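Local coordinates for serpin-ZX (Arabidopsis thaliana, PDB 3LE2), which inhibits the plant cysteine proteases metacaspase-9 and RD21A, using its own cleaved reactive centre loop to bind metacaspase-9 covalently, and so restrains programmed cell death, at residues 307-312 against 322-327. Sequence-based numbering, arbitrary orientation.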
ATOM      1  N   GLU A 307      13.057  25.880  -2.008  1.00 69.74           N
ATOM      2  CA  GLU A 307      11.837  26.522  -1.525  1.00 75.05           C
ATOM      3  C   GLU A 307      11.767  26.409  -0.008  1.00 78.09           C
ATOM      4  O   GLU A 307      11.872  27.399   0.722  1.00 71.25           O
ATOM      5  CB  GLU A 307      10.596  25.857  -2.133  1.00 77.37           C
ATOM      6  CG  GLU A 307      10.226  26.314  -3.532  1.00 56.88           C
ATOM      7  CD  GLU A 307       9.686  27.721  -3.542  1.00 67.41           C
ATOM      8  OE1 GLU A 307       8.447  27.873  -3.555  1.00 73.47           O
ATOM      9  OE2 GLU A 307      10.497  28.672  -3.531  1.00 70.41           O
ATOM     10  N   GLY A 308      11.587  25.179   0.458  1.00 82.26           N
ATOM     11  CA  GLY A 308      11.470  24.924   1.875  1.00 80.53           C
ATOM     12  C   GLY A 308      10.028  24.808   2.328  1.00 76.99           C
ATOM     13  O   GLY A 308       9.079  24.920   1.540  1.00 66.83           O
ATOM     14  N   LEU A 309       9.881  24.584   3.627  1.00 72.03           N
ATOM     15  CA  LEU A 309       8.585  24.392   4.246  1.00 59.22           C
ATOM     16  C   LEU A 309       8.368  25.526   5.234  1.00 62.48           C
ATOM     17  O   LEU A 309       8.648  25.408   6.436  1.00 54.14           O
ATOM     18  CB  LEU A 309       8.552  23.033   4.933  1.00 62.64           C
ATOM     19  CG  LEU A 309       8.935  21.899   3.979  1.00 51.03           C
ATOM     20  CD1 LEU A 309       9.405  20.674   4.737  1.00 46.82           C
ATOM     21  CD2 LEU A 309       7.757  21.573   3.072  1.00 50.77           C
ATOM     22  N   THR A 310       7.870  26.634   4.697  1.00 59.19           N
ATOM     23  CA  THR A 310       7.764  27.881   5.435  1.00 63.92           C
ATOM     24  C   THR A 310       6.487  27.955   6.265  1.00 64.51           C
ATOM     25  O   THR A 310       6.340  28.837   7.109  1.00 72.65           O
ATOM     26  CB  THR A 310       7.848  29.084   4.478  1.00 67.83           C
ATOM     27  OG1 THR A 310       6.912  28.911   3.403  1.00 59.50           O
ATOM     28  CG2 THR A 310       9.252  29.191   3.895  1.00 62.27           C
ATOM     29  N   GLU A 311       5.575  27.019   6.033  1.00 51.46           N
ATOM     30  CA  GLU A 311       4.330  26.973   6.794  1.00 56.19           C
ATOM     31  C   GLU A 311       4.330  25.890   7.874  1.00 51.64           C
ATOM     32  O   GLU A 311       3.293  25.569   8.448  1.00 48.89           O
ATOM     33  CB  GLU A 311       3.138  26.764   5.854  1.00 57.86           C
ATOM     34  CG  GLU A 311       2.958  27.881   4.828  1.00 65.29           C
ATOM     35  CD  GLU A 311       3.030  29.263   5.458  1.00 75.33           C
ATOM     36  OE1 GLU A 311       2.216  29.559   6.367  1.00 66.88           O
ATOM     37  OE2 GLU A 311       3.908  30.049   5.043  1.00 79.03           O
ATOM     38  N   MET A 312       5.488  25.323   8.162  1.00 48.32           N
ATOM     39  CA  MET A 312       5.518  24.189   9.069  1.00 50.80           C
ATOM     40  C   MET A 312       6.088  24.553  10.449  1.00 51.69           C
ATOM     41  O   MET A 312       5.577  24.116  11.489  1.00 44.35           O
ATOM     42  CB  MET A 312       6.302  23.058   8.419  1.00 41.47           C
ATOM     43  CG  MET A 312       6.027  21.692   8.992  1.00 54.56           C
ATOM     44  SD  MET A 312       7.001  20.456   8.114  1.00 46.95           S
ATOM     45  CE  MET A 312       6.059  20.262   6.591  1.00 47.91           C
ATOM     46  N   LEU A 322      14.438  24.796   5.139  1.00 65.95           N
ATOM     47  CA  LEU A 322      13.959  23.611   5.842  1.00 63.11           C
ATOM     48  C   LEU A 322      13.286  22.689   4.854  1.00 60.95           C
ATOM     49  O   LEU A 322      12.393  23.107   4.116  1.00 61.61           O
ATOM     50  CB  LEU A 322      12.941  23.967   6.921  1.00 58.45           C
ATOM     51  CG  LEU A 322      12.231  22.704   7.410  1.00 55.98           C
ATOM     52  CD1 LEU A 322      13.232  21.799   8.112  1.00 42.21           C
ATOM     53  CD2 LEU A 322      11.054  23.018   8.315  1.00 50.03           C
ATOM     54  N   CYS A 323      13.701  21.435   4.840  1.00 42.32           N
ATOM     55  CA  CYS A 323      13.063  20.473   3.970  1.00 45.33           C
ATOM     56  C   CYS A 323      12.927  19.134   4.673  1.00 44.88           C
ATOM     57  O   CYS A 323      13.431  18.953   5.776  1.00 42.65           O
ATOM     58  CB  CYS A 323      13.864  20.327   2.681  1.00 43.82           C
ATOM     59  SG  CYS A 323      15.533  19.718   2.917  1.00 57.68           S
ATOM     60  N   VAL A 324      12.242  18.200   4.028  1.00 43.34           N
ATOM     61  CA  VAL A 324      12.071  16.865   4.580  1.00 36.18           C
ATOM     62  C   VAL A 324      13.351  16.054   4.398  1.00 36.76           C
ATOM     63  O   VAL A 324      13.894  15.965   3.291  1.00 39.62           O
ATOM     64  CB  VAL A 324      10.910  16.133   3.888  1.00 40.57           C
ATOM     65  CG1 VAL A 324      10.733  14.731   4.471  1.00 26.91           C
ATOM     66  CG2 VAL A 324       9.626  16.950   4.004  1.00 35.26           C
ATOM     67  N   SER A 325      13.832  15.473   5.492  1.00 32.00           N
ATOM     68  CA  SER A 325      15.030  14.639   5.464  1.00 32.79           C
ATOM     69  C   SER A 325      14.693  13.224   4.982  1.00 37.06           C
ATOM     70  O   SER A 325      15.398  12.648   4.145  1.00 33.38           O
ATOM     71  CB  SER A 325      15.665  14.575   6.861  1.00 35.66           C
ATOM     72  OG  SER A 325      15.861  15.870   7.415  1.00 32.07           O
ATOM     73  N   ASN A 326      13.613  12.666   5.521  1.00 29.43           N
ATOM     74  CA  ASN A 326      13.253  11.290   5.235  1.00 25.12           C
ATOM     75  C   ASN A 326      11.767  11.084   5.371  1.00 30.59           C
ATOM     76  O   ASN A 326      11.088  11.748   6.173  1.00 27.29           O
ATOM     77  CB  ASN A 326      13.910  10.312   6.220  1.00 27.49           C
ATOM     78  CG  ASN A 326      15.362  10.633   6.516  1.00 31.80           C
ATOM     79  OD1 ASN A 326      15.668  11.538   7.295  1.00 33.64           O
ATOM     80  ND2 ASN A 326      16.264   9.863   5.924  1.00 29.05           N
ATOM     81  N   ILE A 327      11.270  10.122   4.608  1.00 26.59           N
ATOM     82  CA  ILE A 327       9.920   9.629   4.800  1.00 33.07           C
ATOM     83  C   ILE A 327      10.011   8.121   4.951  1.00 27.66           C
ATOM     84  O   ILE A 327      10.098   7.383   3.965  1.00 26.53           O
ATOM     85  CB  ILE A 327       8.981  10.008   3.643  1.00 31.20           C
ATOM     86  CG1 ILE A 327       8.905  11.535   3.500  1.00 32.68           C
ATOM     87  CG2 ILE A 327       7.590   9.408   3.863  1.00 24.99           C
ATOM     88  CD1 ILE A 327       8.220  11.992   2.202  1.00 27.12           C
TER
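Leu-309 overlaps the 322-324 part of the other segment, its CB and CG beside Leu-322 O. Its CD1 makes the contacts with Cys-323 and Val-324, 3.7 Å from Cys-323 CA and 3.8 Å from Val-324 CG2, where the two side chains meet at a slant. Leu-309 CG sits anti to its own carbonyl carbon (chi1 -54°), beside the backbone N, which brings the end of the side chain nearer the other segment although Leu-309 CB itself points across rather than at it. On Val-324, CG2 alone faces the leucine. Leu-322 meets the base of the same leucine: its CD2 packs against Leu-309 CB at 4.2 Å and approaches Leu-309 O at 3.9 Å. The one hydrogen bond between the segments is weak and strongly bent, from Leu-309 N to Leu-322 O (3.0 Å, 128° at the hydrogen). Gly-308, at phi 98° and psi -179°, a conformation open essentially to glycine, adds a CA-H...O contact from its CA to Leu-322 O, also at 3.0 Å. Beyond the pair, Ile-47 of helix 37-49 touches both Leu-309 and Val-324, while Leu-167 and Phe-169 of strand 167-176 meet Leu-309 and Val-324 respectively. The contact thus joins two ends of the connection running through helix 316-319, at the entry to strand 326-335, which pairs with 167-176 and 277-289 in the central beta-sheet A of the serpin fold.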